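Local coordinates for putative exported protein (Bacteroides fragilis, PDB 3FZX) that is of uncharacterised function but binds calcium and may bind a lipid or lipoprotein, at residues Met80-Val85 against Asp104-Pro109; Asp122-Gly127 against Phe146-Val151; Val168-Asn173 against Gly185-Ala190. All coordinates share one frame; numbering follows the deposited sequence. Where two conformers were deposited one is given.

Contact 1 (Met80-Val85 against Asp104-Pro109); sequences MSMGDV and DLMNYP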
loop_
_atom_site.group_PDB
_atom_site.type_symbol
_atom_site.label_atom_id
_atom_site.label_comp_id
_atom_site.label_asym_id
_atom_site.label_seq_id
_atom_site.Cartn_x
_atom_site.Cartn_y
_atom_site.Cartn_z
HETATM N N MSE A 80 -3.803 7.689 0.742
HETATM C CA MSE A 80 -4.808 6.701 0.386
HETATM C C MSE A 80 -4.434 5.847 -0.813
HETATM O O MSE A 80 -3.544 6.181 -1.592
HETATM C CB MSE A 80 -6.193 7.342 0.156
HETATM C CG MSE A 80 -6.293 8.217 -1.083
HETATM SE SE MSE A 80 -8.155 8.964 -1.269
HETATM C CE MSE A 80 -7.656 10.460 -2.450
ATOM N N SER A 81 -5.141 4.731 -0.932
ATOM C CA SER A 81 -5.065 3.858 -2.093
ATOM C C SER A 81 -5.339 4.618 -3.372
ATOM O O SER A 81 -6.101 5.595 -3.388
ATOM C CB SER A 81 -6.121 2.756 -1.989
ATOM O OG SER A 81 -5.918 2.014 -0.824
HETATM N N MSE A 82 -4.752 4.128 -4.457
HETATM C CA MSE A 82 -4.781 4.811 -5.743
HETATM C C MSE A 82 -5.971 4.410 -6.627
HETATM O O MSE A 82 -5.955 4.650 -7.829
HETATM C CB MSE A 82 -3.452 4.542 -6.467
HETATM C CG MSE A 82 -2.254 5.199 -5.821
HETATM SE SE MSE A 82 -0.648 4.595 -6.747
HETATM C CE MSE A 82 -0.929 5.558 -8.474
ATOM N N GLY A 83 -6.989 3.786 -6.041
ATOM C CA GLY A 83 -8.238 3.460 -6.739
ATOM C C GLY A 83 -8.649 4.461 -7.818
ATOM O O GLY A 83 -8.937 4.072 -8.958
ATOM N N ASP A 84 -8.611 5.744 -7.484
ATOM C CA ASP A 84 -9.017 6.796 -8.402
ATOM C C ASP A 84 -8.289 6.841 -9.765
ATOM O O ASP A 84 -8.919 7.153 -10.784
ATOM C CB ASP A 84 -8.983 8.139 -7.670
ATOM C CG ASP A 84 -9.922 8.138 -6.401
ATOM O OD1 ASP A 84 -11.128 7.788 -6.551
ATOM O OD2 ASP A 84 -9.445 8.437 -5.265
ATOM N N VAL A 85 -7.007 6.472 -9.819
ATOM C CA VAL A 85 -6.304 6.405 -11.106
ATOM C C VAL A 85 -6.819 5.201 -11.931
ATOM O O VAL A 85 -6.591 5.152 -13.122
ATOM C CB VAL A 85 -4.733 6.371 -10.978
ATOM C CG1 VAL A 85 -4.244 7.311 -9.876
ATOM C CG2 VAL A 85 -4.223 4.970 -10.739
ATOM N N ASP A 104 0.729 1.885 -4.299
ATOM C CA ASP A 104 1.167 2.602 -3.114
ATOM C C ASP A 104 -0.009 3.311 -2.473
ATOM O O ASP A 104 -1.035 3.555 -3.128
ATOM C CB ASP A 104 2.164 3.687 -3.518
ATOM C CG ASP A 104 3.387 3.113 -4.184
ATOM O OD1 ASP A 104 4.269 2.646 -3.415
ATOM O OD2 ASP A 104 3.420 3.090 -5.453
ATOM N N LEU A 105 0.137 3.627 -1.186
ATOM C CA LEU A 105 -0.751 4.590 -0.561
ATOM C C LEU A 105 -0.114 5.905 -1.017
ATOM O O LEU A 105 1.072 6.114 -0.823
ATOM C CB LEU A 105 -0.752 4.472 0.966
ATOM C CG LEU A 105 -1.297 3.194 1.575
ATOM C CD1 LEU A 105 -1.141 3.238 3.082
ATOM C CD2 LEU A 105 -2.754 3.010 1.164
HETATM N N MSE A 106 -0.891 6.761 -1.660
HETATM C CA MSE A 106 -0.402 8.031 -2.148
HETATM C C MSE A 106 -0.871 9.193 -1.250
HETATM O O MSE A 106 -2.040 9.263 -0.859
HETATM C CB MSE A 106 -0.924 8.238 -3.568
HETATM C CG MSE A 106 -0.350 9.442 -4.247
HETATM SE SE MSE A 106 -0.490 9.186 -6.198
HETATM C CE MSE A 106 -2.278 9.594 -6.352
ATOM N N ASN A 107 0.031 10.129 -1.006
ATOM C CA ASN A 107 -0.211 11.248 -0.096
ATOM C C ASN A 107 -0.939 12.427 -0.761
ATOM O O ASN A 107 -0.790 12.656 -1.961
ATOM C CB ASN A 107 1.110 11.718 0.512
ATOM C CG ASN A 107 1.963 12.482 -0.495
ATOM O OD1 ASN A 107 2.223 12.008 -1.615
ATOM N ND2 ASN A 107 2.341 13.684 -0.135
ATOM N N TYR A 108 -1.750 13.145 0.014
ATOM C CA TYR A 108 -2.461 14.316 -0.480
ATOM C C TYR A 108 -2.233 15.434 0.506
ATOM O O TYR A 108 -2.847 15.450 1.564
ATOM C CB TYR A 108 -3.961 14.033 -0.662
ATOM C CG TYR A 108 -4.221 13.199 -1.876
ATOM C CD1 TYR A 108 -4.007 11.820 -1.860
ATOM C CD2 TYR A 108 -4.618 13.794 -3.066
ATOM C CE1 TYR A 108 -4.200 11.050 -2.996
ATOM C CE2 TYR A 108 -4.818 13.041 -4.203
ATOM C CZ TYR A 108 -4.603 11.668 -4.174
ATOM O OH TYR A 108 -4.800 10.920 -5.319
ATOM N N PRO A 109 -1.323 16.368 0.180
ATOM C CA PRO A 109 -1.075 17.462 1.093
ATOM C C PRO A 109 -2.269 18.367 1.319
ATOM O O PRO A 109 -3.179 18.500 0.473
ATOM C CB PRO A 109 0.044 18.262 0.433
ATOM C CG PRO A 109 0.471 17.534 -0.751
ATOM C CD PRO A 109 -0.508 16.447 -1.040
HETATM O O HOH W 1 -2.844 2.257 -4.168
#

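Contact 2 (Asp122-Gly127 against Phe146-Val151); sequences DEFDDG and FDREFV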
loop_
_atom_site.group_PDB
_atom_site.type_symbol
_atom_site.label_atom_id
_atom_site.label_comp_id
_atom_site.label_asym_id
_atom_site.label_seq_id
_atom_site.Cartn_x
_atom_site.Cartn_y
_atom_site.Cartn_z
ATOM N N ASP A 122 7.476 19.054 -4.262
ATOM C CA ASP A 122 8.278 18.148 -3.453
ATOM C C ASP A 122 7.448 17.548 -2.327
ATOM O O ASP A 122 7.802 16.509 -1.824
ATOM C CB ASP A 122 9.589 18.826 -3.000
ATOM C CG ASP A 122 10.455 19.317 -4.212
ATOM O OD1 ASP A 122 10.610 18.605 -5.250
ATOM O OD2 ASP A 122 10.976 20.449 -4.131
ATOM N N GLU A 123 6.306 18.143 -2.004
ATOM C CA GLU A 123 5.396 17.570 -1.014
ATOM C C GLU A 123 4.525 16.436 -1.570
ATOM O O GLU A 123 3.776 15.840 -0.796
ATOM C CB GLU A 123 4.447 18.619 -0.422
ATOM C CG GLU A 123 5.119 19.859 0.198
ATOM C CD GLU A 123 5.399 20.988 -0.817
ATOM O OE1 GLU A 123 5.547 20.698 -2.041
ATOM O OE2 GLU A 123 5.481 22.158 -0.378
ATOM N N PHE A 124 4.577 16.148 -2.875
ATOM C CA PHE A 124 3.722 15.087 -3.474
ATOM C C PHE A 124 4.564 13.879 -3.847
ATOM O O PHE A 124 5.550 14.037 -4.526
ATOM C CB PHE A 124 3.047 15.591 -4.751
ATOM C CG PHE A 124 2.089 16.734 -4.547
ATOM C CD1 PHE A 124 2.533 18.040 -4.564
ATOM C CD2 PHE A 124 0.747 16.500 -4.376
ATOM C CE1 PHE A 124 1.653 19.071 -4.404
ATOM C CE2 PHE A 124 -0.133 17.516 -4.206
ATOM C CZ PHE A 124 0.308 18.814 -4.210
ATOM N N ASP A 125 4.176 12.677 -3.429
ATOM C CA ASP A 125 4.911 11.461 -3.781
ATOM C C ASP A 125 4.345 10.846 -5.064
ATOM O O ASP A 125 3.150 10.967 -5.357
ATOM C CB ASP A 125 4.764 10.388 -2.713
ATOM C CG ASP A 125 5.352 10.785 -1.362
ATOM O OD1 ASP A 125 6.323 11.586 -1.287
ATOM O OD2 ASP A 125 4.824 10.257 -0.350
ATOM N N ASP A 126 5.221 10.180 -5.802
ATOM C CA ASP A 126 4.863 9.424 -6.977
ATOM C C ASP A 126 4.207 8.110 -6.541
ATOM O O ASP A 126 4.350 7.694 -5.400
ATOM C CB ASP A 126 6.118 9.117 -7.815
ATOM C CG ASP A 126 6.792 10.364 -8.348
ATOM O OD1 ASP A 126 6.202 11.457 -8.339
ATOM O OD2 ASP A 126 7.944 10.253 -8.764
ATOM N N GLY A 127 3.508 7.442 -7.451
ATOM C CA GLY A 127 2.937 6.149 -7.123
ATOM C C GLY A 127 2.665 5.339 -8.353
ATOM O O GLY A 127 2.480 5.909 -9.428
ATOM N N PHE A 146 3.331 10.539 -11.599
ATOM C CA PHE A 146 4.553 11.181 -11.140
ATOM C C PHE A 146 4.581 12.665 -11.431
ATOM O O PHE A 146 3.753 13.182 -12.164
ATOM C CB PHE A 146 5.794 10.472 -11.714
ATOM C CG PHE A 146 5.820 10.402 -13.221
ATOM C CD1 PHE A 146 5.141 9.391 -13.891
ATOM C CD2 PHE A 146 6.498 11.358 -13.958
ATOM C CE1 PHE A 146 5.137 9.343 -15.267
ATOM C CE2 PHE A 146 6.502 11.323 -15.339
ATOM C CZ PHE A 146 5.823 10.312 -15.998
ATOM N N ASP A 147 5.509 13.357 -10.782
ATOM C CA ASP A 147 5.651 14.783 -10.936
ATOM C C ASP A 147 4.350 15.504 -10.623
ATOM O O ASP A 147 3.998 16.439 -11.280
ATOM C CB ASP A 147 6.127 15.117 -12.362
ATOM C CG ASP A 147 7.570 14.703 -12.611
ATOM O OD1 ASP A 147 8.232 14.135 -11.695
ATOM O OD2 ASP A 147 8.060 14.946 -13.734
ATOM N N ARG A 148 3.648 15.068 -9.594
ATOM C CA ARG A 148 2.452 15.759 -9.157
ATOM C C ARG A 148 2.908 17.125 -8.598
ATOM O O ARG A 148 3.969 17.241 -7.973
ATOM C CB ARG A 148 1.760 14.946 -8.073
ATOM C CG ARG A 148 1.377 13.555 -8.516
ATOM C CD ARG A 148 1.268 12.600 -7.345
ATOM N NE ARG A 148 0.100 12.895 -6.567
ATOM C CZ ARG A 148 -0.031 12.793 -5.239
ATOM N NH1 ARG A 148 0.953 12.381 -4.429
ATOM N NH2 ARG A 148 -1.207 13.126 -4.726
ATOM N N GLU A 149 2.123 18.158 -8.870
ATOM C CA GLU A 149 2.393 19.502 -8.390
ATOM C C GLU A 149 1.110 20.310 -8.206
ATOM O O GLU A 149 0.100 20.099 -8.878
ATOM C CB GLU A 149 3.317 20.256 -9.338
ATOM C CG GLU A 149 2.709 20.566 -10.691
ATOM C CD GLU A 149 3.696 21.257 -11.631
ATOM O OE1 GLU A 149 4.887 21.402 -11.301
ATOM O OE2 GLU A 149 3.267 21.667 -12.707
ATOM N N PHE A 150 1.221 21.272 -7.312
ATOM C CA PHE A 150 0.150 22.142 -6.951
ATOM C C PHE A 150 -0.083 23.165 -8.065
ATOM O O PHE A 150 0.868 23.717 -8.601
ATOM C CB PHE A 150 0.509 22.845 -5.621
ATOM C CG PHE A 150 -0.496 23.843 -5.172
ATOM C CD1 PHE A 150 -1.629 23.442 -4.470
ATOM C CD2 PHE A 150 -0.314 25.196 -5.443
ATOM C CE1 PHE A 150 -2.572 24.376 -4.037
ATOM C CE2 PHE A 150 -1.247 26.134 -5.008
ATOM C CZ PHE A 150 -2.385 25.714 -4.306
ATOM N N VAL A 151 -1.355 23.430 -8.363
ATOM C CA VAL A 151 -1.761 24.447 -9.342
ATOM C C VAL A 151 -2.428 25.637 -8.633
ATOM O O VAL A 151 -1.957 26.771 -8.708
ATOM C CB VAL A 151 -2.717 23.852 -10.397
ATOM C CG1 VAL A 151 -3.194 24.949 -11.362
ATOM C CG2 VAL A 151 -2.026 22.687 -11.154
HETATM O O HOH W 2 4.442 13.117 -7.518
#

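Contact 3 (Val168-Asn173 against Gly185-Ala190); sequences VKYEMN and GYEWYA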
loop_
_atom_site.group_PDB
_atom_site.type_symbol
_atom_site.label_atom_id
_atom_site.label_comp_id
_atom_site.label_asym_id
_atom_site.label_seq_id
_atom_site.Cartn_x
_atom_site.Cartn_y
_atom_site.Cartn_z
ATOM N N VAL A 168 -4.355 19.847 -8.625
ATOM C CA VAL A 168 -3.058 19.258 -8.817
ATOM C C VAL A 168 -2.896 18.868 -10.294
ATOM O O VAL A 168 -3.872 18.526 -10.956
ATOM C CB VAL A 168 -2.939 18.014 -7.900
ATOM C CG1 VAL A 168 -1.705 17.209 -8.223
ATOM C CG2 VAL A 168 -2.881 18.460 -6.457
ATOM N N LYS A 169 -1.683 19.002 -10.819
ATOM C CA LYS A 169 -1.339 18.531 -12.160
ATOM C C LYS A 169 -0.343 17.382 -11.973
ATOM O O LYS A 169 0.472 17.421 -11.057
ATOM C CB LYS A 169 -0.716 19.651 -12.992
ATOM C CG LYS A 169 -0.332 19.241 -14.420
ATOM C CD LYS A 169 0.203 20.405 -15.283
ATOM C CE LYS A 169 0.726 19.890 -16.663
ATOM N NZ LYS A 169 1.310 20.946 -17.582
ATOM N N TYR A 170 -0.415 16.374 -12.836
ATOM C CA TYR A 170 0.464 15.192 -12.777
ATOM C C TYR A 170 0.765 14.638 -14.175
ATOM O O TYR A 170 0.039 14.901 -15.125
ATOM C CB TYR A 170 -0.156 14.077 -11.903
ATOM C CG TYR A 170 -1.523 13.547 -12.348
ATOM C CD1 TYR A 170 -1.628 12.495 -13.263
ATOM C CD2 TYR A 170 -2.701 14.078 -11.835
ATOM C CE1 TYR A 170 -2.877 12.001 -13.672
ATOM C CE2 TYR A 170 -3.949 13.597 -12.238
ATOM C CZ TYR A 170 -4.038 12.558 -13.164
ATOM O OH TYR A 170 -5.283 12.083 -13.576
ATOM N N GLU A 171 1.866 13.916 -14.292
ATOM C CA GLU A 171 2.146 13.163 -15.483
ATOM C C GLU A 171 1.835 11.712 -15.231
ATOM O O GLU A 171 1.760 11.269 -14.071
ATOM C CB GLU A 171 3.589 13.351 -15.885
ATOM C CG GLU A 171 3.895 14.840 -16.123
ATOM C CD GLU A 171 5.085 15.036 -16.993
ATOM O OE1 GLU A 171 4.962 14.711 -18.184
ATOM O OE2 GLU A 171 6.137 15.492 -16.496
HETATM N N MSE A 172 1.580 10.977 -16.305
HETATM C CA MSE A 172 1.415 9.532 -16.172
HETATM C C MSE A 172 1.855 8.707 -17.388
HETATM O O MSE A 172 1.903 9.204 -18.511
HETATM C CB MSE A 172 -0.009 9.149 -15.724
HETATM C CG MSE A 172 -0.956 8.781 -16.815
HETATM SE SE MSE A 172 -1.766 10.345 -17.507
HETATM C CE MSE A 172 -3.563 10.190 -16.748
ATOM N N ASN A 173 2.251 7.471 -17.083
ATOM C CA ASN A 173 2.612 6.472 -18.076
ATOM C C ASN A 173 1.688 5.289 -17.842
ATOM O O ASN A 173 1.515 4.842 -16.701
ATOM C CB ASN A 173 4.075 6.051 -17.932
ATOM C CG ASN A 173 5.044 7.161 -18.317
ATOM O OD1 ASN A 173 4.643 8.201 -18.845
ATOM N ND2 ASN A 173 6.323 6.942 -18.057
ATOM N N GLY A 185 -2.504 14.857 -16.451
ATOM C CA GLY A 185 -3.859 15.012 -15.931
ATOM C C GLY A 185 -3.948 16.065 -14.865
ATOM O O GLY A 185 -2.936 16.591 -14.416
ATOM N N TYR A 186 -5.176 16.392 -14.493
ATOM C CA TYR A 186 -5.445 17.275 -13.383
ATOM C C TYR A 186 -6.414 16.576 -12.451
ATOM O O TYR A 186 -7.272 15.803 -12.889
ATOM C CB TYR A 186 -6.108 18.561 -13.854
ATOM C CG TYR A 186 -5.280 19.429 -14.782
ATOM C CD1 TYR A 186 -4.257 20.242 -14.300
ATOM C CD2 TYR A 186 -5.580 19.500 -16.137
ATOM C CE1 TYR A 186 -3.495 21.062 -15.181
ATOM C CE2 TYR A 186 -4.847 20.312 -17.011
ATOM C CZ TYR A 186 -3.820 21.083 -16.527
ATOM O OH TYR A 186 -3.129 21.844 -17.411
ATOM N N GLU A 187 -6.290 16.839 -11.162
ATOM C CA GLU A 187 -7.326 16.430 -10.229
ATOM C C GLU A 187 -7.569 17.494 -9.167
ATOM O O GLU A 187 -6.707 18.348 -8.867
ATOM C CB GLU A 187 -7.106 15.025 -9.647
ATOM C CG GLU A 187 -5.899 14.821 -8.803
ATOM C CD GLU A 187 -5.726 13.336 -8.381
ATOM O OE1 GLU A 187 -6.045 12.416 -9.173
ATOM O OE2 GLU A 187 -5.246 13.080 -7.259
ATOM N N TRP A 188 -8.794 17.464 -8.672
ATOM C CA TRP A 188 -9.273 18.411 -7.728
ATOM C C TRP A 188 -9.757 17.587 -6.548
ATOM O O TRP A 188 -10.537 16.639 -6.751
ATOM C CB TRP A 188 -10.432 19.190 -8.306
ATOM C CG TRP A 188 -10.103 20.234 -9.335
ATOM C CD1 TRP A 188 -9.974 21.570 -9.117
ATOM C CD2 TRP A 188 -9.973 20.046 -10.749
ATOM N NE1 TRP A 188 -9.750 22.227 -10.296
ATOM C CE2 TRP A 188 -9.761 21.320 -11.319
ATOM C CE3 TRP A 188 -10.009 18.926 -11.589
ATOM C CZ2 TRP A 188 -9.555 21.509 -12.693
ATOM C CZ3 TRP A 188 -9.823 19.111 -12.957
ATOM C CH2 TRP A 188 -9.598 20.400 -13.500
ATOM N N TYR A 189 -9.292 17.923 -5.338
ATOM C CA TYR A 189 -9.725 17.187 -4.151
ATOM C C TYR A 189 -10.104 18.093 -2.993
ATOM O O TYR A 189 -9.634 19.225 -2.887
ATOM C CB TYR A 189 -8.691 16.157 -3.723
ATOM C CG TYR A 189 -7.342 16.693 -3.295
ATOM C CD1 TYR A 189 -6.308 16.875 -4.228
ATOM C CD2 TYR A 189 -7.072 16.968 -1.952
ATOM C CE1 TYR A 189 -5.057 17.350 -3.831
ATOM C CE2 TYR A 189 -5.810 17.440 -1.541
ATOM C CZ TYR A 189 -4.814 17.619 -2.480
ATOM O OH TYR A 189 -3.574 18.025 -2.080
ATOM N N ALA A 190 -10.973 17.550 -2.143
ATOM C CA ALA A 190 -11.614 18.291 -1.075
ATOM C C ALA A 190 -11.727 17.451 0.189
ATOM O O ALA A 190 -11.831 16.211 0.119
ATOM C CB ALA A 190 -13.035 18.744 -1.507
HETATM O O HOH W 3 -7.493 11.180 -11.631
#

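Contact 1 (Met80-Val85 against Asp104-Pro109)
Met-80 and Met-106, both present as selenomethionine, form a hydrogen-bonded antiparallel pair between neighbouring barrel strands, and their backbones make both direct hydrogen bonds of this contact. Met-80 N donates to Met-106 O, while Met-106 N answers to Met-80 O over 2.7 Å and at the straighter angle of 164°. Met-80 O also receives a CA-H...O contact from Leu-105 CA at 3.4 Å, so two neighbouring residues share one acceptor.

One residue beyond Ser-81, Met-82 N stands 4.0 Å from Asp-104 O. A water fills this step: it accepts from Met-82 N and donates to Asp-104 O. The polar side chains look to other strands. Ser-81 OG is hydrogen-bonded with Val-70 N, and Asp-104 OD2 takes the N-H of Thr-128.

What remains between the segments is mostly apolar. Met-80 holds CG between its backbone N and carbonyl carbon (chi1 69°) and then runs extended, which carries its methyl over one face of Tyr-108. CE lies 3.8 Å from the ring centroid, offset toward the rim at CE1, a Met-aromatic contact with CH-pi character. Arg-148 makes a cation-pi contact on the opposite face of this ring, whose OH bonds to Glu-187. Met-82 crosses Met-106 at about a right angle, with Met-82 CG 4.0 Å from Met-106 CB. Leu-105 spreads its CD2 methyl over Ser-81 N at 3.6 Å, and packs on Asp-104 of the second subunit.

Methionine suits both places: the unbranched chain of Met-80 can stretch its methyl across the tyrosine, and that of Met-82 can bend at its last torsion. The chemistry implies a division of labour: backbone atoms and one water supply the polar links between the segments, while methionine chains and an aromatic face fill the buried side.

Contact 2 (Asp122-Gly127 against Phe146-Val151)
Phe-124 stands on Arg-148 where the loop leading into strand 127-133 lies along strand 136-158 of the antiparallel barrel, in a family grouped with the LolA/LolB lipoprotein carriers and probably sharing their fold. This is the tightly packed part. Phe-124 CB touches Arg-148 CB at 3.6 Å, and the ring stands edge-on over the guanidinium face, the planes 84° apart, with Phe-124 CD2 3.8 Å above the guanidinium plane near its centre. Farther out, Phe-124 CE1 reaches Phe-150 N at 3.7 Å.

A bend at chi3 (72°) folds the arginine back beneath the loop, and from there NH1 donates to Asp-125 O, arriving in the carbonyl plane on a lone pair. NH2 is taken by Asn-107 O, and Tyr-108 adds a cation-pi contact. Arginine suits this buried place: CB and the guanidinium face pack against Phe-124 while edge N-H groups bind the carbonyls of Asp-125 and Asn-107.

Toward Asp-126 the contact becomes looser and solvent-exposed. The carboxylate lies against the backbone and CB of Phe-146, with Asp-126 CG 3.5 Å from Phe-146 CB, and a water that accepts from Arg-148 N sits between loop and strand. Glu-149, a known calcium-binding residue, points away from the loop, its nearest side-chain atom about 4 Å from a calcium it does not ligate in this chain. Asp-122, at the start of segment 122-127, is a calcium ligand together with Asp-121. On this open side the one direct hydrogen bond is slack: Asp-147 N approaches Asp-126 OD1 at 3.2 Å, from 43° above the carboxylate plane.

Contact 3 (Val168-Asn173 against Gly185-Ala190)
Gly-185 lies beneath the ring of Tyr-170, and the two residues are also joined by a pair of backbone hydrogen bonds. Gly-185 N donates to Tyr-170 O at 2.9 Å, and Tyr-170 N returns the bond to Gly-185 O. A chi1 of 59° folds the Tyr-170 ring back over the neighbouring strand, and Gly-185 CA comes 3.9 Å from the ring centroid in a CH-pi contact. Lacking a side chain, glycine gives the ring room to lie this low.

Tyr-186 comes next, on the other face of the sheet, where it runs side by side with the extended Lys-169; Lys-169 CG is 3.7 Å from Tyr-186 CE1. The alternation of faces is that of any beta strand; the pairing of strands 161-175 and 180-190 makes a beta hairpin of the barrel. The axes of segments 168-173 and 185-190 approach to 4.8 Å, their directions 144° apart.

Glu-187 returns to the Tyr-170 side. Its backbone pairs with Val-168 in two hydrogen bonds, Val-168 N reaching Glu-187 O at 2.8 Å. Though buried, the carboxylate is well served: a water donates to OE1 and hydrogen-bonds Tyr-170 OH, while OE2 bonds to Tyr-108 OH.

Last comes Tyr-189, whose OH is bonded to Pro-109 O and whose ring edge meets the branched Val-168, with Tyr-189 CE1 3.6 Å from Val-168 CG2.

How the contacts relate
The three contacts follow one another along the chain without overlap and all reach a single antiparallel sheet closed into a barrel, contact 2 through a loop laid on strand 136-158. Contact 2 lies about 11 Å from contact 1, centre to centre, and contact 3 about 11 Å from contact 1 and 9 Å from contact 2. Contacts 2 and 3 are joined directly, because strands 136-158 and 161-175 are sheet neighbours: Glu-149 N lies 2.8 Å from Lys-169 O. Segment 104-109 reaches both others, since Asn-107 meets the backbone of the loop in contact 2, and Tyr-108 and Pro-109 meet side chains of contact 3. The calcium-binding loop is thus tied to several strands of the barrel.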